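Local coordinates for chitinase (Paenibacillus sp. FPU-7, PDB 5GZT), which probably hydrolyses the beta-1,4 linkages of chitin and chitodextrins at random internal positions, using two glycosyl hydrolase family 18 regions in one chain, at residues S535-N540 with G557-I562; D485-W490 with N505-V510; D911-T916 with S952-K957; I948-V953 with T1003-Q1008. All blocks are in the same frame, centred on the assembly; numbering follows the deposited sequence.

Contact 1: residues S535-N540 with G557-I562; sequences SRVWQN and GSPGTI
Arg536 and Thr561 lie side by side and point the same way where strand 534-538 meets the short edge strand 561-563 of an antiparallel sheet, inside the first glycosyl hydrolase family 18 region. Thr561 CG2 sits over the centre of one guanidinium face, 3.3 Å from Arg536 CZ. The arginine chain bends at chi2 (-84°), laying that face along the methyl, while NE forms a salt bridge with Asp485. An alanine in place of Arg536 would probably leave Asp485 without this charged mate and Thr561 CG2 without its flat cover. Toward the other side of the strand, Val537 and Ile562 meet at a slant, Val537 CG2 lying 3.6 Å from Ile562 CD1. Gln539 lays its amide beside the turn, NE2 being 3.6 Å from Pro559 CD. That turn is an ST turn: Gly560 N donates to Ser558 OG, and the backbone angles of Gly560 would press a CB against the preceding carbonyl. Gly560 O in turn takes Val537 N at 2.9 Å, the donor standing above the carbonyl plane. At the far end Ile562 O is gripped twice by Ser535, by N at 3.0 Å and by OG, which lies in the carbonyl plane on a lone pair at 2.8 Å.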
loop_
_atom_site.group_PDB
_atom_site.type_symbol
_atom_site.label_atom_id
_atom_site.label_comp_id
_atom_site.label_asym_id
_atom_site.label_seq_id
_atom_site.Cartn_x
_atom_site.Cartn_y
_atom_site.Cartn_z
ATOM N N SER B 535 -8.286 -4.653 -17.164
ATOM C CA SER B 535 -8.607 -5.955 -17.630
ATOM C C SER B 535 -7.667 -6.396 -18.773
ATOM O O SER B 535 -7.051 -5.536 -19.439
ATOM C CB SER B 535 -9.999 -5.947 -18.212
ATOM O OG SER B 535 -10.114 -5.004 -19.258
ATOM N N ARG B 536 -7.660 -7.690 -19.033
ATOM C CA ARG B 536 -7.079 -8.287 -20.254
ATOM C C ARG B 536 -8.240 -8.808 -21.043
ATOM O O ARG B 536 -9.181 -9.401 -20.443
ATOM C CB ARG B 536 -6.087 -9.420 -19.944
ATOM C CG ARG B 536 -4.800 -8.885 -19.385
ATOM C CD ARG B 536 -3.891 -8.453 -20.590
ATOM N NE ARG B 536 -2.756 -7.662 -20.141
ATOM C CZ ARG B 536 -2.014 -6.927 -20.952
ATOM N NH1 ARG B 536 -2.180 -6.978 -22.254
ATOM N NH2 ARG B 536 -1.102 -6.177 -20.446
ATOM N N VAL B 537 -8.184 -8.585 -22.369
ATOM C CA VAL B 537 -9.251 -8.781 -23.295
ATOM C C VAL B 537 -8.835 -9.799 -24.336
ATOM O O VAL B 537 -7.659 -9.767 -24.768
ATOM C CB VAL B 537 -9.580 -7.435 -24.002
ATOM C CG1 VAL B 537 -10.718 -7.573 -24.942
ATOM C CG2 VAL B 537 -9.988 -6.365 -22.994
ATOM N N TRP B 538 -9.766 -10.682 -24.728
ATOM C CA TRP B 538 -9.636 -11.520 -25.903
ATOM C C TRP B 538 -10.821 -11.279 -26.817
ATOM O O TRP B 538 -11.969 -11.247 -26.346
ATOM C CB TRP B 538 -9.673 -12.991 -25.570
ATOM C CG TRP B 538 -8.506 -13.618 -24.923
ATOM C CD1 TRP B 538 -7.693 -14.622 -25.474
ATOM C CD2 TRP B 538 -8.094 -13.497 -23.558
ATOM N NE1 TRP B 538 -6.810 -15.057 -24.539
ATOM C CE2 TRP B 538 -7.048 -14.415 -23.352
ATOM C CE3 TRP B 538 -8.577 -12.766 -22.456
ATOM C CZ2 TRP B 538 -6.421 -14.578 -22.099
ATOM C CZ3 TRP B 538 -7.943 -12.883 -21.230
ATOM C CH2 TRP B 538 -6.888 -13.819 -21.055
ATOM N N GLN B 539 -10.554 -11.084 -28.124
ATOM C CA GLN B 539 -11.610 -11.001 -29.140
ATOM C C GLN B 539 -11.726 -12.281 -29.900
ATOM O O GLN B 539 -10.870 -13.180 -29.783
ATOM C CB GLN B 539 -11.318 -9.808 -30.084
ATOM C CG GLN B 539 -11.513 -8.479 -29.384
ATOM C CD GLN B 539 -11.391 -7.277 -30.308
ATOM O OE1 GLN B 539 -10.725 -7.329 -31.364
ATOM N NE2 GLN B 539 -11.966 -6.168 -29.871
ATOM N N ASN B 540 -12.813 -12.409 -30.638
ATOM C CA ASN B 540 -13.101 -13.614 -31.408
ATOM C C ASN B 540 -12.963 -14.898 -30.614
ATOM O O ASN B 540 -12.386 -15.895 -31.107
ATOM C CB ASN B 540 -12.187 -13.673 -32.692
ATOM C CG ASN B 540 -12.435 -12.470 -33.599
ATOM O OD1 ASN B 540 -13.552 -12.184 -33.936
ATOM N ND2 ASN B 540 -11.445 -11.680 -33.802
ATOM N N GLY B 557 -7.739 -6.600 -34.160
ATOM C CA GLY B 557 -8.289 -5.323 -33.642
ATOM C C GLY B 557 -8.167 -5.028 -32.126
ATOM O O GLY B 557 -8.699 -4.033 -31.654
ATOM N N SER B 558 -7.505 -5.864 -31.342
ATOM C CA SER B 558 -7.920 -5.929 -29.921
ATOM C C SER B 558 -7.414 -4.743 -29.188
ATOM O O SER B 558 -6.278 -4.404 -29.353
ATOM C CB SER B 558 -7.469 -7.254 -29.214
ATOM O OG SER B 558 -7.757 -7.237 -27.792
ATOM N N PRO B 559 -8.187 -4.189 -28.244
ATOM C CA PRO B 559 -7.536 -3.165 -27.406
ATOM C C PRO B 559 -6.473 -3.706 -26.498
ATOM O O PRO B 559 -5.648 -2.938 -25.924
ATOM C CB PRO B 559 -8.710 -2.625 -26.555
ATOM C CG PRO B 559 -9.749 -3.729 -26.533
ATOM C CD PRO B 559 -9.619 -4.343 -27.919
ATOM N N GLY B 560 -6.516 -5.017 -26.271
ATOM C CA GLY B 560 -5.588 -5.641 -25.283
ATOM C C GLY B 560 -6.029 -5.558 -23.819
ATOM O O GLY B 560 -6.139 -6.628 -23.121
ATOM N N THR B 561 -6.144 -4.309 -23.339
ATOM C CA THR B 561 -6.515 -3.951 -21.977
ATOM C C THR B 561 -7.608 -2.890 -22.035
ATOM O O THR B 561 -7.644 -2.102 -22.937
ATOM C CB THR B 561 -5.384 -3.419 -21.090
ATOM O OG1 THR B 561 -4.867 -2.234 -21.658
ATOM C CG2 THR B 561 -4.220 -4.438 -20.883
ATOM N N ILE B 562 -8.535 -2.944 -21.087
ATOM C CA ILE B 562 -9.526 -1.890 -20.869
ATOM C C ILE B 562 -9.500 -1.528 -19.393
ATOM O O ILE B 562 -9.628 -2.388 -18.551
ATOM C CB ILE B 562 -10.931 -2.393 -21.269
ATOM C CG1 ILE B 562 -10.980 -2.771 -22.715
ATOM C CG2 ILE B 562 -11.975 -1.301 -21.016
ATOM C CD1 ILE B 562 -12.224 -3.522 -23.169
HETATM O O HOH W 1 -3.329 -8.016 -24.639
HETATM O O HOH W 2 -6.501 -9.451 -27.208
HETATM O O HOH W 3 -4.985 -9.452 -23.711
HETATM O O HOH W 4 -9.379 -9.005 -32.910
#

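Contact 2: residues D485-W490 with N505-V510; sequences DLHGGW and NNQLSV
His487 NE2 accepts the backbone N-H of Leu508 at 3.1 Å, the firm point between two irregular pieces of the loop that joins strand 478-481 of the first family 18 TIM-barrel region to helix 510-519. The donor lies almost exactly in the imidazole plane, 3° out of it, with an N-H...NE2 angle of 156°, so the ring nitrogen meets it at the edge. ND1 of the same ring is hydrogen-bonded to Asp491 OD2; with both nitrogens engaged, the rotation of the ring is fixed. Beside it, Leu486 fills the tighter apolar part. With CG anti to its carbonyl carbon (chi1 -65°) and the chain extended beyond, Leu486 CD1 reaches Ser509 N, 3.7 Å away, while Leu486 CB faces Leu508 CB at 4.2 Å. The backbone N and CB of Leu508 belong to this tight part, though the residue as a whole is exposed. Asn506 lies at the looser margin, its O 3.6 Å from His487 CE1 while its side chain leads away. Gln507 NE2 bonds to Leu508 O and to Tyr501 O. Ser509 OG, also hydrogen-bonded to Ser502 OG, caps Ser512 N at the start of helix 510-519, so the loop folds back on itself just before that helix, with Val510 resting against helix 602-614.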
loop_
_atom_site.group_PDB
_atom_site.type_symbol
_atom_site.label_atom_id
_atom_site.label_comp_id
_atom_site.label_asym_id
_atom_site.label_seq_id
_atom_site.Cartn_x
_atom_site.Cartn_y
_atom_site.Cartn_z
ATOM N N ASP B 485 -1.387 -9.608 -15.481
ATOM C CA ASP B 485 -1.043 -10.074 -16.773
ATOM C C ASP B 485 -0.600 -11.526 -16.809
ATOM O O ASP B 485 0.227 -11.889 -17.635
ATOM C CB ASP B 485 0.091 -9.195 -17.359
ATOM C CG ASP B 485 -0.292 -7.727 -17.393
ATOM O OD1 ASP B 485 -1.467 -7.364 -17.669
ATOM O OD2 ASP B 485 0.572 -6.928 -17.031
ATOM N N LEU B 486 -1.190 -12.375 -15.977
ATOM C CA LEU B 486 -0.756 -13.736 -15.900
ATOM C C LEU B 486 -1.099 -14.487 -17.138
ATOM O O LEU B 486 -0.475 -15.500 -17.428
ATOM C CB LEU B 486 -1.304 -14.386 -14.649
ATOM C CG LEU B 486 -0.710 -13.704 -13.429
ATOM C CD1 LEU B 486 -1.231 -14.395 -12.169
ATOM C CD2 LEU B 486 0.822 -13.793 -13.323
ATOM N N HIS B 487 -2.181 -14.082 -17.780
ATOM C CA HIS B 487 -2.704 -14.665 -19.025
ATOM C C HIS B 487 -3.219 -13.511 -19.816
ATOM O O HIS B 487 -3.510 -12.440 -19.225
ATOM C CB HIS B 487 -3.841 -15.659 -18.745
ATOM C CG HIS B 487 -3.342 -16.887 -18.023
ATOM N ND1 HIS B 487 -2.503 -17.798 -18.645
ATOM C CD2 HIS B 487 -3.407 -17.252 -16.730
ATOM C CE1 HIS B 487 -2.119 -18.709 -17.760
ATOM N NE2 HIS B 487 -2.654 -18.391 -16.598
ATOM N N GLY B 488 -3.427 -13.700 -21.088
ATOM C CA GLY B 488 -3.707 -12.510 -21.951
ATOM C C GLY B 488 -3.946 -12.921 -23.357
ATOM O O GLY B 488 -3.848 -14.113 -23.632
ATOM N N GLY B 489 -4.300 -11.985 -24.254
ATOM C CA GLY B 489 -4.651 -12.343 -25.625
ATOM C C GLY B 489 -3.578 -13.107 -26.457
ATOM O O GLY B 489 -3.871 -13.603 -27.546
ATOM N N TRP B 490 -2.358 -13.132 -25.949
ATOM C CA TRP B 490 -1.257 -13.959 -26.453
ATOM C C TRP B 490 -1.469 -15.425 -26.285
ATOM O O TRP B 490 -0.892 -16.192 -27.044
ATOM C CB TRP B 490 0.051 -13.603 -25.791
ATOM C CG TRP B 490 0.043 -13.545 -24.293
ATOM C CD1 TRP B 490 0.294 -14.584 -23.431
ATOM C CD2 TRP B 490 -0.227 -12.394 -23.488
ATOM N NE1 TRP B 490 0.228 -14.122 -22.147
ATOM C CE2 TRP B 490 -0.115 -12.794 -22.151
ATOM C CE3 TRP B 490 -0.575 -11.059 -23.775
ATOM C CZ2 TRP B 490 -0.341 -11.918 -21.072
ATOM C CZ3 TRP B 490 -0.795 -10.162 -22.714
ATOM C CH2 TRP B 490 -0.665 -10.616 -21.363
ATOM N N ASN B 505 -5.264 -26.514 -13.824
ATOM C CA ASN B 505 -3.845 -26.823 -13.607
ATOM C C ASN B 505 -2.863 -25.903 -14.253
ATOM O O ASN B 505 -1.827 -25.599 -13.660
ATOM C CB ASN B 505 -3.549 -28.268 -14.041
ATOM C CG ASN B 505 -4.190 -29.319 -13.118
ATOM O OD1 ASN B 505 -4.578 -29.070 -11.938
ATOM N ND2 ASN B 505 -4.278 -30.516 -13.655
ATOM N N ASN B 506 -3.198 -25.387 -15.412
ATOM C CA ASN B 506 -2.306 -24.461 -16.112
ATOM C C ASN B 506 -2.629 -22.962 -15.878
ATOM O O ASN B 506 -1.982 -22.064 -16.489
ATOM C CB ASN B 506 -2.399 -24.815 -17.600
ATOM C CG ASN B 506 -1.887 -26.241 -17.864
ATOM O OD1 ASN B 506 -0.961 -26.715 -17.171
ATOM N ND2 ASN B 506 -2.513 -26.951 -18.813
ATOM N N GLN B 507 -3.582 -22.667 -15.007
ATOM C CA GLN B 507 -3.882 -21.266 -14.702
ATOM C C GLN B 507 -3.023 -20.784 -13.567
ATOM O O GLN B 507 -3.145 -21.231 -12.420
ATOM C CB GLN B 507 -5.348 -21.125 -14.301
ATOM C CG GLN B 507 -5.814 -19.692 -14.178
ATOM C CD GLN B 507 -6.707 -19.552 -12.976
ATOM O OE1 GLN B 507 -7.669 -20.267 -12.859
ATOM N NE2 GLN B 507 -6.305 -18.776 -12.033
ATOM N N LEU B 508 -2.211 -19.767 -13.839
ATOM C CA LEU B 508 -1.470 -19.075 -12.829
ATOM C C LEU B 508 -2.358 -18.128 -12.019
ATOM O O LEU B 508 -3.368 -17.641 -12.527
ATOM C CB LEU B 508 -0.360 -18.265 -13.515
ATOM C CG LEU B 508 1.011 -18.827 -13.880
ATOM C CD1 LEU B 508 1.055 -20.340 -13.894
ATOM C CD2 LEU B 508 1.612 -18.152 -15.107
ATOM N N SER B 509 -1.873 -17.756 -10.843
ATOM C CA SER B 509 -2.640 -17.009 -9.920
ATOM C C SER B 509 -1.715 -16.299 -8.958
ATOM O O SER B 509 -0.479 -16.556 -8.985
ATOM C CB SER B 509 -3.534 -17.975 -9.187
ATOM O OG SER B 509 -2.831 -19.003 -8.483
ATOM N N VAL B 510 -2.291 -15.438 -8.093
ATOM C CA VAL B 510 -1.631 -14.932 -6.925
ATOM C C VAL B 510 -1.102 -16.160 -6.123
ATOM O O VAL B 510 0.026 -16.193 -5.702
ATOM C CB VAL B 510 -2.571 -14.143 -6.044
ATOM C CG1 VAL B 510 -1.990 -13.834 -4.681
ATOM C CG2 VAL B 510 -2.973 -12.841 -6.729
#

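Contact 3: residues D911-T916 with S952-K957; sequences DKQNFT and SVELDK
Glu954 crosses Thr916 at about a right angle where the N-terminal turns of helix 911-933 meet the link between helices 947-952 and 955-958, on the outer helical layer of the second family 18 TIM-barrel region. Glu954 is the N-cap residue of helix 955-958 and the centre of an inverse gamma turn. Its CB lies 3.5 Å from Thr916 OG1. Glu954 CG, anti to the carbonyl carbon (chi1 -49°), lies against Lys912, 3.8 Å from its carbonyl O and about as near its CG. The chain then runs out extended, and CD stays beside the threonine hydroxyl. OE1 accepts from Thr916 OG1 at 2.7 Å through its anti lone pair. OE2 receives Lys957 NZ in a salt bridge at 2.9 Å, met from above the carboxylate plane, and a water joins the same oxygen to Gln913 NE2. With both oxygens engaged the carboxylate is held in its rotation, and the lysine probably steadies its negative charge. Lys912 runs extended past Ser952 O, which lies 3.4 Å from Lys912 CB, and gives NZ to Asn951 O. Deeper in, Val953 meets the Phe915 ring, Val953 CG2 lying 3.9 Å from Phe915 CD2 and CG1 at the ring edge. One water donates to Lys912 O and Thr916 OG1 and accepts from Glu954 N at 2.8 Å.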
loop_
_atom_site.group_PDB
_atom_site.type_symbol
_atom_site.label_atom_id
_atom_site.label_comp_id
_atom_site.label_asym_id
_atom_site.label_seq_id
_atom_site.Cartn_x
_atom_site.Cartn_y
_atom_site.Cartn_z
ATOM N N ASP B 911 -30.628 18.063 26.806
ATOM C CA ASP B 911 -31.404 18.572 25.595
ATOM C C ASP B 911 -31.637 17.422 24.615
ATOM O O ASP B 911 -32.682 17.333 24.008
ATOM C CB ASP B 911 -30.619 19.638 24.878
ATOM C CG ASP B 911 -30.507 20.939 25.648
ATOM O OD1 ASP B 911 -31.272 21.142 26.653
ATOM O OD2 ASP B 911 -29.664 21.798 25.189
ATOM N N LYS B 912 -30.684 16.468 24.555
ATOM C CA LYS B 912 -30.762 15.366 23.606
ATOM C C LYS B 912 -32.010 14.505 23.799
ATOM O O LYS B 912 -32.778 14.297 22.848
ATOM C CB LYS B 912 -29.515 14.527 23.696
ATOM C CG LYS B 912 -29.528 13.276 22.837
ATOM C CD LYS B 912 -28.089 12.729 22.709
ATOM C CE LYS B 912 -28.158 11.591 21.715
ATOM N NZ LYS B 912 -26.832 11.040 21.305
ATOM N N GLN B 913 -32.248 14.041 25.011
ATOM C CA GLN B 913 -33.422 13.271 25.318
ATOM C C GLN B 913 -34.716 14.109 25.460
ATOM O O GLN B 913 -35.876 13.635 25.117
ATOM C CB GLN B 913 -33.225 12.417 26.576
ATOM C CG GLN B 913 -32.045 11.449 26.480
ATOM C CD GLN B 913 -30.624 12.110 26.652
ATOM O OE1 GLN B 913 -30.446 13.257 27.194
ATOM N NE2 GLN B 913 -29.598 11.402 26.123
ATOM N N ASN B 914 -34.550 15.307 25.971
ATOM C CA ASN B 914 -35.682 16.176 26.189
ATOM C C ASN B 914 -36.286 16.691 24.839
ATOM O O ASN B 914 -37.465 17.002 24.800
ATOM C CB ASN B 914 -35.276 17.351 27.015
ATOM C CG ASN B 914 -34.917 16.981 28.473
ATOM O OD1 ASN B 914 -35.222 15.921 28.950
ATOM N ND2 ASN B 914 -34.293 17.900 29.161
ATOM N N PHE B 915 -35.453 16.874 23.821
ATOM C CA PHE B 915 -35.937 17.213 22.490
ATOM C C PHE B 915 -36.877 16.142 21.975
ATOM O O PHE B 915 -37.963 16.448 21.459
ATOM C CB PHE B 915 -34.769 17.466 21.554
ATOM C CG PHE B 915 -35.150 18.028 20.187
ATOM C CD1 PHE B 915 -36.163 18.951 20.028
ATOM C CD2 PHE B 915 -34.446 17.627 19.039
ATOM C CE1 PHE B 915 -36.448 19.483 18.795
ATOM C CE2 PHE B 915 -34.770 18.129 17.808
ATOM C CZ PHE B 915 -35.767 19.076 17.684
ATOM N N THR B 916 -36.514 14.894 22.208
ATOM C CA THR B 916 -37.338 13.752 21.813
ATOM C C THR B 916 -38.670 13.847 22.596
ATOM O O THR B 916 -39.782 13.634 22.037
ATOM C CB THR B 916 -36.589 12.463 22.132
ATOM O OG1 THR B 916 -35.373 12.469 21.372
ATOM C CG2 THR B 916 -37.475 11.219 21.861
ATOM N N SER B 952 -26.247 15.022 18.837
ATOM C CA SER B 952 -26.896 15.815 19.869
ATOM C C SER B 952 -28.423 15.620 19.852
ATOM O O SER B 952 -29.086 16.138 20.730
ATOM C CB SER B 952 -26.595 17.277 19.654
ATOM O OG SER B 952 -25.265 17.615 19.891
ATOM N N VAL B 953 -28.936 14.806 18.906
ATOM C CA VAL B 953 -30.366 14.589 18.684
ATOM C C VAL B 953 -30.606 13.113 18.428
ATOM O O VAL B 953 -29.780 12.461 17.878
ATOM C CB VAL B 953 -30.755 15.460 17.510
ATOM C CG1 VAL B 953 -32.103 15.130 16.989
ATOM C CG2 VAL B 953 -30.746 16.900 17.955
ATOM N N GLU B 954 -31.719 12.576 18.836
ATOM C CA GLU B 954 -32.023 11.185 18.626
ATOM C C GLU B 954 -32.783 11.010 17.306
ATOM O O GLU B 954 -33.966 10.753 17.314
ATOM C CB GLU B 954 -32.803 10.617 19.777
ATOM C CG GLU B 954 -32.155 10.972 21.102
ATOM C CD GLU B 954 -32.824 10.296 22.287
ATOM O OE1 GLU B 954 -33.996 10.628 22.691
ATOM O OE2 GLU B 954 -32.165 9.402 22.830
ATOM N N LEU B 955 -32.065 11.130 16.188
ATOM C CA LEU B 955 -32.714 11.039 14.897
ATOM C C LEU B 955 -33.568 9.828 14.713
ATOM O O LEU B 955 -34.749 9.932 14.216
ATOM C CB LEU B 955 -31.747 11.192 13.725
ATOM C CG LEU B 955 -31.014 12.506 13.620
ATOM C CD1 LEU B 955 -30.014 12.429 12.491
ATOM C CD2 LEU B 955 -31.873 13.741 13.455
ATOM N N ASP B 956 -33.066 8.675 15.160
ATOM C CA ASP B 956 -33.900 7.482 14.941
ATOM C C ASP B 956 -35.101 7.446 15.866
ATOM O O ASP B 956 -36.056 6.743 15.535
ATOM C CB ASP B 956 -33.090 6.177 15.009
ATOM C CG ASP B 956 -33.753 5.035 14.284
ATOM O OD1 ASP B 956 -34.650 5.153 13.386
ATOM O OD2 ASP B 956 -33.405 3.947 14.653
ATOM N N LYS B 957 -35.157 8.246 16.964
ATOM C CA LYS B 957 -36.325 8.162 17.817
ATOM C C LYS B 957 -37.318 9.283 17.487
ATOM O O LYS B 957 -38.447 9.185 17.948
ATOM C CB LYS B 957 -35.981 8.280 19.320
ATOM C CG LYS B 957 -35.062 7.143 19.847
ATOM C CD LYS B 957 -34.656 7.393 21.279
ATOM C CE LYS B 957 -33.636 6.368 21.768
ATOM N NZ LYS B 957 -33.227 6.693 23.190
HETATM O O HOH W 5 -33.580 14.161 20.253
HETATM O O HOH W 6 -27.784 10.416 18.583
HETATM O O HOH W 7 -29.859 9.441 24.406
#

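Contact 4: residues I948-V953 with T1003-Q1008; sequences IYINSV and TAYRKQ
Ile950 reaches across from helix 947-952 and packs against Tyr1005 CE1, with Ile950 CG1 and CD1 each 4.1 Å from that atom and its side chain slanting across that of the tyrosine. Its two branches divide the work. CG1, anti to the carbonyl carbon (chi1 -71°), carries CD1 onward to the methyl of Ala1004, 4.1 Å from its CB. CG2 leans instead on the aliphatic part of Gln1008, 3.9 Å from Gln1008 CG, and the glutamine chain folds at chi2 (-69°) beside it. The two helical pieces run nearly parallel, crossing at -22°; their short axes come no closer than 11.4 Å, a wide spacing spanned by Ile950, Tyr1005 and Gln1008. Both belong to the helical layer around the second family 18 TIM barrel. On the inner side the Tyr949 and Tyr1005 side chains cross at about a right angle, and Tyr1005 OH comes 3.6 Å from Tyr949 CE2; this hydroxyl is hydrogen-bonded to Ala944 O and Ser943 OG at the end of strand 938-943. An alanine at Ile950 would probably open a gap between Ala1004, the Tyr1005 ring and Gln1008, leaving the glutamine chain freer to turn. One water lies 2.8 Å from Ile950 O and 2.9 Å from Gln1008 OE1, bridging the two. The pair is thus probably held mainly by apolar packing, with the water as a polar link.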
loop_
_atom_site.group_PDB
_atom_site.type_symbol
_atom_site.label_atom_id
_atom_site.label_comp_id
_atom_site.label_asym_id
_atom_site.label_seq_id
_atom_site.Cartn_x
_atom_site.Cartn_y
_atom_site.Cartn_z
ATOM N N ILE B 948 -21.841 16.854 14.970
ATOM C CA ILE B 948 -22.193 17.174 16.357
ATOM C C ILE B 948 -23.715 17.284 16.542
ATOM O O ILE B 948 -24.282 16.757 17.534
ATOM C CB ILE B 948 -21.460 18.420 16.883
ATOM C CG1 ILE B 948 -21.653 18.510 18.399
ATOM C CG2 ILE B 948 -21.837 19.671 16.160
ATOM C CD1 ILE B 948 -20.838 19.578 19.079
ATOM N N TYR B 949 -24.353 17.832 15.539
ATOM C CA TYR B 949 -25.865 17.895 15.490
ATOM C C TYR B 949 -26.444 16.512 15.534
ATOM O O TYR B 949 -27.282 16.177 16.411
ATOM C CB TYR B 949 -26.419 18.701 14.284
ATOM C CG TYR B 949 -27.917 18.778 14.395
ATOM C CD1 TYR B 949 -28.547 19.810 15.149
ATOM C CD2 TYR B 949 -28.708 17.836 13.842
ATOM C CE1 TYR B 949 -29.950 19.864 15.287
ATOM C CE2 TYR B 949 -30.134 17.855 13.990
ATOM C CZ TYR B 949 -30.736 18.868 14.725
ATOM O OH TYR B 949 -32.092 18.916 14.845
ATOM N N ILE B 950 -25.923 15.649 14.681
ATOM C CA ILE B 950 -26.418 14.276 14.598
ATOM C C ILE B 950 -26.287 13.500 15.944
ATOM O O ILE B 950 -27.134 12.670 16.378
ATOM C CB ILE B 950 -25.700 13.593 13.402
ATOM C CG1 ILE B 950 -26.209 14.164 12.078
ATOM C CG2 ILE B 950 -25.994 12.111 13.403
ATOM C CD1 ILE B 950 -25.425 13.740 10.868
ATOM N N ASN B 951 -25.225 13.833 16.656
ATOM C CA ASN B 951 -24.940 13.212 17.901
ATOM C C ASN B 951 -25.689 13.840 19.055
ATOM O O ASN B 951 -25.678 13.271 20.140
ATOM C CB ASN B 951 -23.449 13.378 18.178
ATOM C CG ASN B 951 -22.953 12.362 19.141
ATOM O OD1 ASN B 951 -22.932 11.195 18.825
ATOM N ND2 ASN B 951 -22.579 12.798 20.338
ATOM N N SER B 952 -26.247 15.022 18.837
ATOM C CA SER B 952 -26.896 15.815 19.869
ATOM C C SER B 952 -28.423 15.620 19.852
ATOM O O SER B 952 -29.086 16.138 20.730
ATOM C CB SER B 952 -26.595 17.277 19.654
ATOM O OG SER B 952 -25.265 17.615 19.891
ATOM N N VAL B 953 -28.936 14.806 18.906
ATOM C CA VAL B 953 -30.366 14.589 18.684
ATOM C C VAL B 953 -30.606 13.113 18.428
ATOM O O VAL B 953 -29.780 12.461 17.878
ATOM C CB VAL B 953 -30.755 15.460 17.510
ATOM C CG1 VAL B 953 -32.103 15.130 16.989
ATOM C CG2 VAL B 953 -30.746 16.900 17.955
ATOM N N THR B 1003 -27.257 11.005 3.444
ATOM C CA THR B 1003 -26.905 9.629 3.722
ATOM C C THR B 1003 -26.704 9.352 5.184
ATOM O O THR B 1003 -27.172 8.298 5.686
ATOM C CB THR B 1003 -25.640 9.213 2.902
ATOM O OG1 THR B 1003 -25.975 9.345 1.531
ATOM C CG2 THR B 1003 -25.196 7.810 3.152
ATOM N N ALA B 1004 -25.965 10.209 5.890
ATOM C CA ALA B 1004 -25.750 10.023 7.282
ATOM C C ALA B 1004 -27.051 10.065 8.044
ATOM O O ALA B 1004 -27.222 9.324 8.966
ATOM C CB ALA B 1004 -24.839 11.082 7.842
ATOM N N TYR B 1005 -27.991 10.908 7.674
ATOM C CA TYR B 1005 -29.329 10.832 8.357
ATOM C C TYR B 1005 -29.996 9.461 8.157
ATOM O O TYR B 1005 -30.593 8.813 9.092
ATOM C CB TYR B 1005 -30.273 11.934 7.849
ATOM C CG TYR B 1005 -30.164 13.257 8.569
ATOM C CD1 TYR B 1005 -28.997 14.018 8.538
ATOM C CD2 TYR B 1005 -31.264 13.790 9.226
ATOM C CE1 TYR B 1005 -28.899 15.245 9.209
ATOM C CE2 TYR B 1005 -31.173 15.018 9.895
ATOM C CZ TYR B 1005 -30.032 15.731 9.895
ATOM O OH TYR B 1005 -30.042 16.955 10.529
ATOM N N ARG B 1006 -29.865 8.964 6.943
ATOM C CA ARG B 1006 -30.442 7.661 6.632
ATOM C C ARG B 1006 -29.747 6.545 7.351
ATOM O O ARG B 1006 -30.442 5.595 7.777
ATOM C CB ARG B 1006 -30.521 7.400 5.096
ATOM C CG ARG B 1006 -31.725 8.129 4.460
ATOM C CD ARG B 1006 -31.662 8.158 2.910
ATOM N NE ARG B 1006 -30.607 9.041 2.471
ATOM C CZ ARG B 1006 -30.290 9.229 1.182
ATOM N NH1 ARG B 1006 -30.983 8.630 0.196
ATOM N NH2 ARG B 1006 -29.294 10.045 0.866
ATOM N N LYS B 1007 -28.424 6.651 7.508
ATOM C CA LYS B 1007 -27.707 5.617 8.270
ATOM C C LYS B 1007 -28.042 5.621 9.770
ATOM O O LYS B 1007 -27.934 4.592 10.399
ATOM C CB LYS B 1007 -26.191 5.698 8.143
ATOM C CG LYS B 1007 -25.617 5.568 6.731
ATOM C CD LYS B 1007 -25.888 4.247 6.060
ATOM C CE LYS B 1007 -25.012 4.144 4.800
ATOM N NZ LYS B 1007 -25.590 3.122 3.866
ATOM N N GLN B 1008 -28.586 6.730 10.284
ATOM C CA GLN B 1008 -29.158 6.747 11.616
ATOM C C GLN B 1008 -30.535 6.151 11.720
ATOM O O GLN B 1008 -31.026 6.012 12.800
ATOM C CB GLN B 1008 -29.255 8.191 12.159
ATOM C CG GLN B 1008 -27.995 8.950 12.343
ATOM C CD GLN B 1008 -27.185 8.358 13.482
ATOM O OE1 GLN B 1008 -27.552 8.426 14.645
ATOM N NE2 GLN B 1008 -26.087 7.738 13.120
HETATM O O HOH W 8 -28.945 10.679 15.737
#

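Following the chain from the N terminus, contact 2 comes first and closes a loop of 14 residues between strand 478-481 and helix 510-519. Contact 1 follows in series, folding strand 534-538 against strand 561-563 over 16 residues. The two nevertheless touch through the Asp485-Arg536 salt bridge, joining loop and sheet within the first family 18 region. In the second region, about 56 Å from contact 1 centre to centre, contact 3 brings helix 911-933 to the link after helix 947-952. Contact 4 starts on helix 947-952, where contact 3 ends, overlapping it at Ser952 and Val953, and reaches helix 998-1007. None nests inside another; contacts 3 and 4 chain together three neighbouring parts of the helical layer.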